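Side-chain contacts in putative acyl-[acyl-carrier-protein]--UDP-N-acetylglucosamine O-acyltransferase (Bacteroides fragilis, PDB 4R36), which probably transfers an acyl chain from acyl carrier protein to UDP-N-acetylglucosamine, the opening step of lipid A synthesis: residues N230-I235 and E260-F265; D161-I166 and R216-S221; P196-G201 and I205-I210; I225-N230 and E252-P257. All coordinates share one frame; numbering follows the deposited sequence.

How the contacts relate
The four contacts build the C-terminal end of a left-handed beta-helix subunit. Contact 3 is the hairpin 198-201/206-210 that extends one sheet of the helix, and contact 1, its centre about 12 Å away, packs two helices of the following bundle beside it. Contact 4 lies about 8 Å from contact 1, centre to centre; both use helix 222-237 and share Asn230. Contact 2, about 13 Å from contact 3 between centres, links a coil of the beta-helix to the end of helix 212-217. It includes Arg217, which binds UDP-N-acetylglucosamine (absent from this chain here); Asn211, another such residue, has its side chain about 4 Å from that of Ile199 in contact 3. Contact 4 is remote from these sites.

Contact 1: residues N230-I235 and E260-F265; sequences NAYRII and EYIVDF
Ile262 reaches from helix 257-267 and packs against Ala231, Tyr232 and Ile235 of helix 222-237. The local axes of the two helical segments run at 27° to each other and approach to 11.2 Å, and this wide spacing is spanned by side chains alone. The nearest CA atoms, those of Ala231 and Ile262, are 8.1 Å apart.

The apolar contacts divide between the two branches of Ile262. With CG1 beside its own backbone N (chi1 -68°) and the chain extended beyond it, CD1 is carried to 3.7 Å from CE2 of Tyr232 and, more loosely, to 4.2 Å from CB of Ala231. The second branch, CG2, lies 3.7 Å from CD1 of Ile235, one helical turn beyond Ala231, and 3.8 Å from the ring carbon CZ of Tyr232. Ile262 therefore bridges two successive turns of the partner helix.

The hydroxyl of Tyr232 also takes part. Tyr232 and Ile262 approach from opposite directions, bringing the OH of Tyr232 to 3.7 Å from CG2 of Ile262, with CG1 of Ile262 equally near. These are van der Waals contacts; the polar requirement of that buried OH is met elsewhere, by a hydrogen bond with the backbone O of Pro196.

Several elements close round the pair. Helix 242-252 supplies Val249, which touches Ala231, Ile234 and Val263, while the loop leading to strand 198-201 places Pro195 against Tyr232 and Tyr197 against Ile262. The contact is thus buried between helix 242-252 and the loop before strand 198-201.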
loop_
_atom_site.group_PDB
_atom_site.type_symbol
_atom_site.label_atom_id
_atom_site.label_comp_id
_atom_site.label_asym_id
_atom_site.label_seq_id
_atom_site.Cartn_x
_atom_site.Cartn_y
_atom_site.Cartn_z
ATOM N N ASN A 230 -31.235 8.593 14.960
ATOM C CA ASN A 230 -31.643 9.785 15.670
ATOM C C ASN A 230 -30.606 10.359 16.600
ATOM O O ASN A 230 -30.434 11.582 16.628
ATOM C CB ASN A 230 -32.970 9.560 16.385
ATOM C CG ASN A 230 -34.135 9.515 15.390
ATOM O OD1 ASN A 230 -34.042 10.091 14.299
ATOM N ND2 ASN A 230 -35.181 8.772 15.714
ATOM N N ALA A 231 -29.852 9.507 17.302
ATOM C CA ALA A 231 -28.763 10.054 18.110
ATOM C C ALA A 231 -27.740 10.820 17.232
ATOM O O ALA A 231 -27.304 11.919 17.581
ATOM C CB ALA A 231 -28.078 8.948 18.891
ATOM N N TYR A 232 -27.390 10.254 16.080
ATOM C CA TYR A 232 -26.434 10.937 15.216
ATOM C C TYR A 232 -26.941 12.138 14.472
ATOM O O TYR A 232 -26.161 13.045 14.168
ATOM C CB TYR A 232 -25.720 9.952 14.299
ATOM C CG TYR A 232 -24.663 9.173 15.044
ATOM C CD1 TYR A 232 -23.532 9.790 15.509
ATOM C CD2 TYR A 232 -24.802 7.793 15.272
ATOM C CE1 TYR A 232 -22.581 9.094 16.274
ATOM C CE2 TYR A 232 -23.834 7.061 15.952
ATOM C CZ TYR A 232 -22.702 7.721 16.438
ATOM O OH TYR A 232 -21.690 7.086 17.114
ATOM N N ARG A 233 -28.228 12.194 14.212
ATOM C CA ARG A 233 -28.868 13.474 13.774
ATOM C C ARG A 233 -28.725 14.541 14.789
ATOM O O ARG A 233 -28.430 15.654 14.471
ATOM C CB ARG A 233 -30.359 13.329 13.407
ATOM C CG ARG A 233 -30.609 12.517 12.201
ATOM C CD ARG A 233 -32.109 12.313 11.851
ATOM N NE ARG A 233 -32.141 11.283 10.809
ATOM C CZ ARG A 233 -32.734 10.087 10.854
ATOM N NH1 ARG A 233 -33.452 9.695 11.903
ATOM N NH2 ARG A 233 -32.625 9.268 9.801
ATOM N N ILE A 234 -28.920 14.213 16.066
ATOM C CA ILE A 234 -28.696 15.149 17.115
ATOM C C ILE A 234 -27.231 15.544 17.185
ATOM O O ILE A 234 -26.925 16.693 17.365
ATOM C CB ILE A 234 -29.162 14.607 18.487
ATOM C CG1 ILE A 234 -30.690 14.544 18.514
ATOM C CG2 ILE A 234 -28.650 15.489 19.634
ATOM C CD1 ILE A 234 -31.237 13.622 19.598
ATOM N N ILE A 235 -26.329 14.573 17.110
ATOM C CA ILE A 235 -24.925 14.861 17.298
ATOM C C ILE A 235 -24.323 15.678 16.148
ATOM O O ILE A 235 -23.584 16.609 16.372
ATOM C CB ILE A 235 -24.125 13.528 17.554
ATOM C CG1 ILE A 235 -24.467 12.999 18.931
ATOM C CG2 ILE A 235 -22.609 13.753 17.476
ATOM C CD1 ILE A 235 -24.239 11.526 19.104
ATOM N N GLU A 260 -26.002 4.218 24.898
ATOM C CA GLU A 260 -25.070 4.547 25.929
ATOM C C GLU A 260 -23.642 4.425 25.445
ATOM O O GLU A 260 -22.760 5.165 25.869
ATOM C CB GLU A 260 -25.301 3.631 27.166
ATOM C CG GLU A 260 -26.655 3.905 27.809
ATOM C CD GLU A 260 -26.986 2.852 28.907
ATOM O OE1 GLU A 260 -26.066 2.404 29.624
ATOM O OE2 GLU A 260 -28.146 2.461 29.051
ATOM N N TYR A 261 -23.415 3.493 24.546
ATOM C CA TYR A 261 -22.096 3.335 23.987
ATOM C C TYR A 261 -21.746 4.551 23.123
ATOM O O TYR A 261 -20.648 5.092 23.227
ATOM C CB TYR A 261 -22.066 2.064 23.178
ATOM C CG TYR A 261 -20.812 1.720 22.415
ATOM C CD1 TYR A 261 -19.509 2.085 22.884
ATOM C CD2 TYR A 261 -20.910 0.891 21.328
ATOM C CE1 TYR A 261 -18.367 1.649 22.210
ATOM C CE2 TYR A 261 -19.778 0.420 20.668
ATOM C CZ TYR A 261 -18.519 0.797 21.120
ATOM O OH TYR A 261 -17.472 0.351 20.359
ATOM N N ILE A 262 -22.680 5.019 22.307
ATOM C CA ILE A 262 -22.433 6.236 21.511
ATOM C C ILE A 262 -22.048 7.390 22.418
ATOM O O ILE A 262 -21.028 8.092 22.234
ATOM C CB ILE A 262 -23.671 6.600 20.706
ATOM C CG1 ILE A 262 -23.942 5.588 19.635
ATOM C CG2 ILE A 262 -23.596 7.990 20.099
ATOM C CD1 ILE A 262 -25.332 5.723 19.043
ATOM N N VAL A 263 -22.860 7.594 23.456
ATOM C CA VAL A 263 -22.634 8.723 24.378
ATOM C C VAL A 263 -21.307 8.629 25.133
ATOM O O VAL A 263 -20.526 9.559 25.194
ATOM C CB VAL A 263 -23.853 8.912 25.322
ATOM C CG1 VAL A 263 -23.520 9.892 26.418
ATOM C CG2 VAL A 263 -25.063 9.336 24.507
ATOM N N ASP A 264 -21.050 7.499 25.728
ATOM C CA ASP A 264 -19.843 7.308 26.486
ATOM C C ASP A 264 -18.596 7.469 25.581
ATOM O O ASP A 264 -17.612 8.086 26.003
ATOM C CB ASP A 264 -19.820 5.880 27.034
ATOM C CG ASP A 264 -18.780 5.720 28.148
ATOM O OD1 ASP A 264 -19.027 6.167 29.280
ATOM O OD2 ASP A 264 -17.679 5.240 27.883
ATOM N N PHE A 265 -18.644 6.827 24.403
ATOM C CA PHE A 265 -17.554 6.911 23.484
ATOM C C PHE A 265 -17.192 8.381 23.156
ATOM O O PHE A 265 -16.053 8.793 23.295
ATOM C CB PHE A 265 -17.876 6.179 22.171
ATOM C CG PHE A 265 -16.698 6.128 21.215
ATOM C CD1 PHE A 265 -16.346 7.221 20.459
ATOM C CD2 PHE A 265 -15.983 4.959 21.025
ATOM C CE1 PHE A 265 -15.284 7.176 19.546
ATOM C CE2 PHE A 265 -14.925 4.895 20.121
ATOM C CZ PHE A 265 -14.586 5.989 19.361
#

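Contact 2: residues D161-I166 and R216-S221; sequences DDNAII and RRRGFS
Asn163 meets Arg218 through three of its groups. It sits in a turn of the coil with positive phi (69°), and its CB lies over one face of the Arg218 guanidinium, offset toward the rim. Its carbonyl O lies over the same face, 3.6 Å from NH2 of Arg218, which is not a hydrogen bond. The amide plane is turned 53° from the guanidinium plane, and water joins the two polar ends: one molecule accepts from ND2 of Asn163 at 2.8 Å and from NH1 of Arg218 at 2.6 Å.

At Ala164 the backbone takes over. A second water donates to O of Ala164 at 3.1 Å and accepts from NH2 of Arg218 at 3.0 Å. Both waters lie in the guanidinium plane, at its edge, so together they help fix the rotation of the group.

Ile165, on strand 165-166, reaches the edge beside NH2 of Arg218 with CD1 (3.8 Å), away from the waters. Its approach to poorly ordered Arg217 is uncertain.

Turn and strand belong to one coil of the left-handed beta-helix, built from hexapeptide repeats. Arg217 belongs to the UDP-N-acetylglucosamine site, empty of that substrate here; 2-(2-methoxyethoxy)ethanol, probably from the crystallisation liquor, lies about 4 Å from its side chain.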
loop_
_atom_site.group_PDB
_atom_site.type_symbol
_atom_site.label_atom_id
_atom_site.label_comp_id
_atom_site.label_asym_id
_atom_site.label_seq_id
_atom_site.Cartn_x
_atom_site.Cartn_y
_atom_site.Cartn_z
ATOM N N ASP A 161 -12.314 -1.039 18.259
ATOM C CA ASP A 161 -13.345 -1.753 19.038
ATOM C C ASP A 161 -13.912 -2.922 18.209
ATOM O O ASP A 161 -13.695 -3.014 17.011
ATOM C CB ASP A 161 -14.483 -0.828 19.469
ATOM C CG ASP A 161 -14.075 0.235 20.472
ATOM O OD1 ASP A 161 -12.870 0.459 20.788
ATOM O OD2 ASP A 161 -14.995 0.986 20.938
ATOM N N ASP A 162 -14.706 -3.770 18.829
ATOM C CA ASP A 162 -15.221 -4.926 18.123
ATOM C C ASP A 162 -16.098 -4.627 16.925
ATOM O O ASP A 162 -16.894 -3.665 16.893
ATOM C CB ASP A 162 -16.009 -5.779 19.101
ATOM C CG ASP A 162 -15.120 -6.384 20.203
ATOM O OD1 ASP A 162 -13.839 -6.247 20.198
ATOM O OD2 ASP A 162 -15.724 -6.918 21.183
ATOM N N ASN A 163 -16.060 -5.516 15.970
ATOM C CA ASN A 163 -16.993 -5.517 14.840
ATOM C C ASN A 163 -16.867 -4.379 13.816
ATOM O O ASN A 163 -17.812 -4.061 13.129
ATOM C CB ASN A 163 -18.460 -5.664 15.287
ATOM C CG ASN A 163 -18.657 -6.745 16.317
ATOM O OD1 ASN A 163 -19.090 -6.498 17.430
ATOM N ND2 ASN A 163 -18.267 -7.920 15.957
ATOM N N ALA A 164 -15.704 -3.777 13.701
ATOM C CA ALA A 164 -15.518 -2.681 12.802
ATOM C C ALA A 164 -15.175 -3.245 11.434
ATOM O O ALA A 164 -14.623 -4.327 11.342
ATOM C CB ALA A 164 -14.355 -1.797 13.298
ATOM N N ILE A 165 -15.560 -2.533 10.397
ATOM C CA ILE A 165 -15.178 -2.832 9.048
ATOM C C ILE A 165 -14.429 -1.658 8.464
ATOM O O ILE A 165 -14.965 -0.567 8.342
ATOM C CB ILE A 165 -16.357 -3.204 8.150
ATOM C CG1 ILE A 165 -17.014 -4.463 8.716
ATOM C CG2 ILE A 165 -15.860 -3.449 6.730
ATOM C CD1 ILE A 165 -18.202 -4.932 7.928
ATOM N N ILE A 166 -13.170 -1.868 8.106
ATOM C CA ILE A 166 -12.311 -0.813 7.556
ATOM C C ILE A 166 -11.913 -1.262 6.173
ATOM O O ILE A 166 -11.476 -2.426 6.000
ATOM C CB ILE A 166 -11.098 -0.586 8.460
ATOM C CG1 ILE A 166 -11.596 -0.303 9.873
ATOM C CG2 ILE A 166 -10.200 0.503 7.917
ATOM C CD1 ILE A 166 -10.500 -0.147 10.894
ATOM N N ARG A 216 -28.252 -4.151 9.980
ATOM C CA ARG A 216 -29.328 -5.060 9.546
ATOM C C ARG A 216 -28.781 -6.472 9.378
ATOM O O ARG A 216 -29.331 -7.411 9.922
ATOM C CB ARG A 216 -29.928 -4.624 8.218
ATOM C CG ARG A 216 -31.031 -3.580 8.328
ATOM C CD ARG A 216 -31.480 -3.176 6.927
ATOM N NE ARG A 216 -32.373 -1.999 6.907
ATOM C CZ ARG A 216 -32.631 -1.269 5.816
ATOM N NH1 ARG A 216 -32.086 -1.594 4.660
ATOM N NH2 ARG A 216 -33.410 -0.194 5.879
ATOM N N ARG A 217 -27.691 -6.600 8.643
ATOM C CA ARG A 217 -27.050 -7.884 8.458
ATOM C C ARG A 217 -26.769 -8.560 9.776
ATOM O O ARG A 217 -26.940 -9.751 9.906
ATOM C CB ARG A 217 -25.774 -7.718 7.668
ATOM C CG ARG A 217 -25.208 -9.008 7.128
ATOM C CD ARG A 217 -24.010 -8.727 6.240
ATOM N NE ARG A 217 -23.023 -7.904 6.925
ATOM C CZ ARG A 217 -22.265 -8.279 7.966
ATOM N NH1 ARG A 217 -22.353 -9.504 8.489
ATOM N NH2 ARG A 217 -21.411 -7.407 8.496
ATOM N N ARG A 218 -26.412 -7.824 10.799
ATOM C CA ARG A 218 -26.181 -8.467 12.078
ATOM C C ARG A 218 -27.415 -8.617 12.996
ATOM O O ARG A 218 -27.284 -9.038 14.125
ATOM C CB ARG A 218 -25.082 -7.751 12.824
ATOM C CG ARG A 218 -23.772 -7.766 12.044
ATOM C CD ARG A 218 -22.838 -6.704 12.599
ATOM N NE ARG A 218 -21.638 -6.390 11.805
ATOM C CZ ARG A 218 -20.445 -6.977 11.929
ATOM N NH1 ARG A 218 -20.261 -7.989 12.784
ATOM N NH2 ARG A 218 -19.433 -6.554 11.172
ATOM N N GLY A 219 -28.604 -8.255 12.537
ATOM C CA GLY A 219 -29.815 -8.590 13.286
ATOM C C GLY A 219 -30.319 -7.543 14.255
ATOM O O GLY A 219 -31.146 -7.845 15.099
ATOM N N PHE A 220 -29.794 -6.317 14.175
ATOM C CA PHE A 220 -30.244 -5.247 15.039
ATOM C C PHE A 220 -31.664 -4.899 14.601
ATOM O O PHE A 220 -31.958 -4.893 13.422
ATOM C CB PHE A 220 -29.354 -3.939 14.911
ATOM C CG PHE A 220 -28.025 -4.019 15.616
ATOM C CD1 PHE A 220 -26.966 -4.742 15.041
ATOM C CD2 PHE A 220 -27.811 -3.427 16.834
ATOM C CE1 PHE A 220 -25.749 -4.848 15.673
ATOM C CE2 PHE A 220 -26.573 -3.538 17.499
ATOM C CZ PHE A 220 -25.534 -4.235 16.898
ATOM N N SER A 221 -32.503 -4.561 15.551
ATOM C CA SER A 221 -33.898 -4.259 15.230
ATOM C C SER A 221 -33.985 -2.943 14.491
ATOM O O SER A 221 -33.125 -2.056 14.639
ATOM C CB SER A 221 -34.737 -4.232 16.483
ATOM O OG SER A 221 -34.452 -3.114 17.270
HETATM O O HOH W 1 -17.979 -9.084 13.450
HETATM O O HOH W 2 -16.472 -6.752 11.058
#

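Contact 3: residues P196-G201 and I205-I210; sequences PYIIAG and IAYSGI
Ile199 runs along the facing strand and touches three of its residues in turn. Its CB starts 3.8 Å from O of Gly209. From there the branches part: CG2, beside the carbonyl carbon, lies 4.1 Å from CB of Ser208, whereas CG1, beside the backbone N (chi1 -56°), heads for Ile210. The terminal CD1 ends 3.4 Å from O of Ile210, a close methyl-to-carbonyl approach.

The backbone of Ile199 is held by two bonds. Its N donates to O of Gly209 at 2.9 Å in a nearly straight bond (169°), and its O accepts from N of Ser208. Between the non-hydrogen-bonded pairs Ile198-Ile210 and Ala200-Tyr207 the register slips by one residue, a beta bulge in this antiparallel hairpin. On the other side of the strand, CG2 of Ile198 meets the Tyr207 ring at its edge, 3.9 Å from CE1.

Toward the turn, O of Ala206 is gripped twice: by N of Gly201 at 3.0 Å and, from the opposite face of its carbonyl plane, by OG of Ser208 at 2.8 Å. The hydroxyl stands 47° out of that plane. The return bond from Ala206 N to Gly201 O is weak.

Ile199, Gly201, Ala206, Ser208 and Gly209 thus bond across the hairpin, while the backbones of Ile198 and Ala200 bond to the preceding coil. Strand 198-201 is therefore paired on both edges, and Ile199 lies about 4 Å, side chain to side chain, from Asn211, which binds UDP-N-acetylglucosamine.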
loop_
_atom_site.group_PDB
_atom_site.type_symbol
_atom_site.label_atom_id
_atom_site.label_comp_id
_atom_site.label_asym_id
_atom_site.label_seq_id
_atom_site.Cartn_x
_atom_site.Cartn_y
_atom_site.Cartn_z
ATOM N N PRO A 196 -19.154 4.946 17.293
ATOM C CA PRO A 196 -19.695 3.635 16.861
ATOM C C PRO A 196 -20.872 3.694 15.923
ATOM O O PRO A 196 -21.599 4.703 15.950
ATOM C CB PRO A 196 -20.069 2.959 18.150
ATOM C CG PRO A 196 -20.113 4.023 19.150
ATOM C CD PRO A 196 -19.147 5.086 18.741
ATOM N N TYR A 197 -21.015 2.694 15.062
ATOM C CA TYR A 197 -22.161 2.494 14.187
ATOM C C TYR A 197 -22.200 3.359 12.894
ATOM O O TYR A 197 -23.140 3.249 12.143
ATOM C CB TYR A 197 -23.498 2.688 14.956
ATOM C CG TYR A 197 -23.580 1.914 16.216
ATOM C CD1 TYR A 197 -23.633 0.535 16.184
ATOM C CD2 TYR A 197 -23.696 2.559 17.434
ATOM C CE1 TYR A 197 -23.693 -0.205 17.358
ATOM C CE2 TYR A 197 -23.721 1.831 18.623
ATOM C CZ TYR A 197 -23.782 0.456 18.562
ATOM O OH TYR A 197 -23.754 -0.255 19.701
ATOM N N ILE A 198 -21.242 4.281 12.692
ATOM C CA ILE A 198 -21.327 5.199 11.551
ATOM C C ILE A 198 -20.559 4.722 10.325
ATOM O O ILE A 198 -19.697 3.831 10.414
ATOM C CB ILE A 198 -20.896 6.633 11.911
ATOM C CG1 ILE A 198 -19.394 6.808 12.117
ATOM C CG2 ILE A 198 -21.644 7.116 13.148
ATOM C CD1 ILE A 198 -18.915 8.228 12.009
ATOM N N ILE A 199 -20.914 5.309 9.193
ATOM C CA ILE A 199 -20.088 5.302 8.005
ATOM C C ILE A 199 -19.234 6.549 7.992
ATOM O O ILE A 199 -19.719 7.680 8.193
ATOM C CB ILE A 199 -20.928 5.219 6.736
ATOM C CG1 ILE A 199 -21.860 3.992 6.754
ATOM C CG2 ILE A 199 -20.048 5.205 5.480
ATOM C CD1 ILE A 199 -22.865 3.982 5.618
ATOM N N ALA A 200 -17.918 6.373 7.782
ATOM C CA ALA A 200 -17.005 7.477 7.652
ATOM C C ALA A 200 -16.418 7.401 6.265
ATOM O O ALA A 200 -15.906 6.350 5.839
ATOM C CB ALA A 200 -15.916 7.419 8.693
ATOM N N GLY A 201 -16.523 8.503 5.544
ATOM C CA GLY A 201 -16.045 8.573 4.168
ATOM C C GLY A 201 -15.739 9.965 3.693
ATOM O O GLY A 201 -15.796 10.925 4.485
ATOM N N ILE A 205 -12.310 13.302 5.704
ATOM C CA ILE A 205 -13.246 12.307 6.201
ATOM C C ILE A 205 -14.463 12.961 6.894
ATOM O O ILE A 205 -14.314 14.041 7.486
ATOM C CB ILE A 205 -12.505 11.324 7.162
ATOM C CG1 ILE A 205 -13.258 10.006 7.203
ATOM C CG2 ILE A 205 -12.241 11.930 8.538
ATOM C CD1 ILE A 205 -12.529 8.890 7.941
ATOM N N ALA A 206 -15.596 12.288 6.868
ATOM C CA ALA A 206 -16.845 12.850 7.391
ATOM C C ALA A 206 -17.800 11.794 7.733
ATOM O O ALA A 206 -17.942 10.767 7.003
ATOM C CB ALA A 206 -17.479 13.759 6.348
ATOM N N TYR A 207 -18.580 12.073 8.778
ATOM C CA TYR A 207 -19.772 11.297 9.042
ATOM C C TYR A 207 -20.677 11.260 7.852
ATOM O O TYR A 207 -20.938 12.294 7.292
ATOM C CB TYR A 207 -20.504 11.940 10.227
ATOM C CG TYR A 207 -21.892 11.465 10.370
ATOM C CD1 TYR A 207 -22.170 10.233 10.914
ATOM C CD2 TYR A 207 -22.955 12.248 9.931
ATOM C CE1 TYR A 207 -23.473 9.794 11.073
ATOM C CE2 TYR A 207 -24.286 11.793 10.079
ATOM C CZ TYR A 207 -24.522 10.565 10.642
ATOM O OH TYR A 207 -25.810 10.099 10.760
ATOM N N SER A 208 -21.088 10.077 7.405
ATOM C CA SER A 208 -21.772 9.877 6.119
ATOM C C SER A 208 -22.994 9.000 6.332
ATOM O O SER A 208 -23.313 8.177 5.476
ATOM C CB SER A 208 -20.811 9.239 5.132
ATOM O OG SER A 208 -19.710 10.115 4.875
ATOM N N GLY A 209 -23.570 9.074 7.534
ATOM C CA GLY A 209 -24.774 8.354 7.892
ATOM C C GLY A 209 -24.436 7.142 8.703
ATOM O O GLY A 209 -23.289 6.974 9.140
ATOM N N ILE A 210 -25.427 6.278 8.874
ATOM C CA ILE A 210 -25.287 5.030 9.692
ATOM C C ILE A 210 -24.984 3.826 8.908
ATOM O O ILE A 210 -25.428 3.744 7.794
ATOM C CB ILE A 210 -26.625 4.785 10.404
ATOM C CG1 ILE A 210 -26.920 5.946 11.281
ATOM C CG2 ILE A 210 -26.623 3.510 11.219
ATOM C CD1 ILE A 210 -25.781 6.403 12.107
#

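Contact 4: residues I225-N230 and E252-P257; sequences IENIHN and EVPASP
Asn227, within helix 222-237, faces Val253 at a CA-to-CA distance of 6.2 Å, the nearest backbone approach of the two segments. The 225-230 segment is helical throughout; 252-257 is the link between two helices, with Val253 the first residue to leave helix 242-252 and Ser256 at the N-cap position of helix 257-267.

Val253 points at the helix and brings CG1 against Asn227, 3.8 Å from its CB and 3.5 Å from its backbone O. That methyl, opposite the backbone N of Val253 (chi1 -180°), faces the helix. Beside it, the Pro254 ring lies across the Asn227 side chain at about a right angle, and the amide spans its methylenes: OD1 of Asn227 is 3.7 Å from CD of Pro254, and ND2 is as near to CB.

The amide nitrogen is bound to the link through one water, which accepts from ND2 of Asn227 at 2.9 Å. Its own two hydrogens go to O of Pro254 and to OG of Ser256, both at 2.7 Å. This is consistent with the modelled amide orientation, with ND2 rather than OD1 toward the water. Ser256 OG has a further partner in Glu258 OE1.

Ile259 of helix 257-267 packs on both Asn227 and Val253, and Ile234, farther along helix 222-237, also touches Val253. Ile228, whose CB points away from the link, meets Leu215 of helix 212-217 and Tyr197 of the loop before strand 198-201, so helix 222-237 lies between the link and these elements.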
loop_
_atom_site.group_PDB
_atom_site.type_symbol
_atom_site.label_atom_id
_atom_site.label_comp_id
_atom_site.label_asym_id
_atom_site.label_seq_id
_atom_site.Cartn_x
_atom_site.Cartn_y
_atom_site.Cartn_z
ATOM N N ILE A 225 -31.963 0.584 15.211
ATOM C CA ILE A 225 -31.321 1.282 14.115
ATOM C C ILE A 225 -31.818 2.732 13.980
ATOM O O ILE A 225 -31.017 3.655 13.818
ATOM C CB ILE A 225 -31.450 0.515 12.777
ATOM C CG1 ILE A 225 -30.659 -0.793 12.893
ATOM C CG2 ILE A 225 -30.872 1.355 11.612
ATOM C CD1 ILE A 225 -30.809 -1.740 11.726
ATOM N N GLU A 226 -33.119 2.919 14.089
ATOM C CA GLU A 226 -33.690 4.242 14.028
ATOM C C GLU A 226 -33.215 5.108 15.222
ATOM O O GLU A 226 -32.953 6.309 15.037
ATOM C CB GLU A 226 -35.203 4.170 14.009
ATOM C CG GLU A 226 -35.871 5.537 13.858
ATOM C CD GLU A 226 -35.516 6.261 12.525
ATOM O OE1 GLU A 226 -35.070 5.590 11.556
ATOM O OE2 GLU A 226 -35.626 7.510 12.461
ATOM N N ASN A 227 -33.082 4.519 16.413
ATOM C CA ASN A 227 -32.594 5.271 17.551
ATOM C C ASN A 227 -31.148 5.745 17.359
ATOM O O ASN A 227 -30.805 6.863 17.737
ATOM C CB ASN A 227 -32.761 4.457 18.861
ATOM C CG ASN A 227 -34.266 4.191 19.224
ATOM O OD1 ASN A 227 -35.169 4.867 18.724
ATOM N ND2 ASN A 227 -34.508 3.208 20.070
ATOM N N ILE A 228 -30.333 4.858 16.808
ATOM C CA ILE A 228 -28.944 5.176 16.543
ATOM C C ILE A 228 -28.931 6.336 15.541
ATOM O O ILE A 228 -28.172 7.319 15.682
ATOM C CB ILE A 228 -28.189 3.938 16.016
ATOM C CG1 ILE A 228 -28.024 2.923 17.145
ATOM C CG2 ILE A 228 -26.825 4.308 15.392
ATOM C CD1 ILE A 228 -27.596 1.551 16.693
ATOM N N HIS A 229 -29.800 6.231 14.539
ATOM C CA HIS A 229 -29.837 7.267 13.518
ATOM C C HIS A 229 -30.216 8.604 14.110
ATOM O O HIS A 229 -29.578 9.639 13.861
ATOM C CB HIS A 229 -30.819 6.846 12.374
ATOM C CG HIS A 229 -30.490 7.502 11.088
ATOM N ND1 HIS A 229 -30.599 6.874 9.871
ATOM C CD2 HIS A 229 -29.908 8.702 10.845
ATOM C CE1 HIS A 229 -30.198 7.701 8.921
ATOM N NE2 HIS A 229 -29.772 8.818 9.489
ATOM N N ASN A 230 -31.235 8.593 14.960
ATOM C CA ASN A 230 -31.643 9.785 15.670
ATOM C C ASN A 230 -30.606 10.359 16.600
ATOM O O ASN A 230 -30.434 11.582 16.628
ATOM C CB ASN A 230 -32.970 9.560 16.385
ATOM C CG ASN A 230 -34.135 9.515 15.390
ATOM O OD1 ASN A 230 -34.042 10.091 14.299
ATOM N ND2 ASN A 230 -35.181 8.772 15.714
ATOM N N GLU A 252 -33.717 12.410 25.005
ATOM C CA GLU A 252 -34.722 12.258 23.976
ATOM C C GLU A 252 -34.676 10.973 23.198
ATOM O O GLU A 252 -35.658 10.675 22.571
ATOM C CB GLU A 252 -34.645 13.405 22.958
ATOM C CG GLU A 252 -34.764 14.740 23.634
ATOM C CD GLU A 252 -35.190 15.863 22.704
ATOM O OE1 GLU A 252 -35.486 15.636 21.521
ATOM O OE2 GLU A 252 -35.188 16.981 23.187
ATOM N N VAL A 253 -33.569 10.225 23.235
ATOM C CA VAL A 253 -33.481 8.979 22.448
ATOM C C VAL A 253 -33.699 7.812 23.385
ATOM O O VAL A 253 -33.061 7.765 24.406
ATOM C CB VAL A 253 -32.122 8.827 21.783
ATOM C CG1 VAL A 253 -32.081 7.519 20.980
ATOM C CG2 VAL A 253 -31.848 10.042 20.900
ATOM N N PRO A 254 -34.607 6.887 23.037
ATOM C CA PRO A 254 -34.901 5.784 23.927
ATOM C C PRO A 254 -33.623 5.087 24.256
ATOM O O PRO A 254 -32.811 4.772 23.310
ATOM C CB PRO A 254 -35.830 4.900 23.109
ATOM C CG PRO A 254 -36.481 5.838 22.173
ATOM C CD PRO A 254 -35.435 6.870 21.825
ATOM N N ALA A 255 -33.384 4.925 25.561
ATOM C CA ALA A 255 -32.098 4.454 26.020
ATOM C C ALA A 255 -31.919 2.934 25.758
ATOM O O ALA A 255 -32.884 2.134 25.806
ATOM C CB ALA A 255 -31.915 4.741 27.485
ATOM N N SER A 256 -30.690 2.551 25.458
ATOM C CA SER A 256 -30.323 1.181 25.205
ATOM C C SER A 256 -28.793 1.142 25.283
ATOM O O SER A 256 -28.150 2.170 25.238
ATOM C CB SER A 256 -30.831 0.655 23.878
ATOM O OG SER A 256 -30.179 1.243 22.720
ATOM N N PRO A 257 -28.221 -0.066 25.385
ATOM C CA PRO A 257 -26.774 -0.171 25.482
ATOM C C PRO A 257 -26.070 0.473 24.273
ATOM O O PRO A 257 -25.038 1.107 24.486
ATOM C CB PRO A 257 -26.524 -1.691 25.556
ATOM C CG PRO A 257 -27.823 -2.239 26.179
ATOM C CD PRO A 257 -28.920 -1.367 25.653
HETATM O O HOH W 3 -32.474 2.463 21.945
#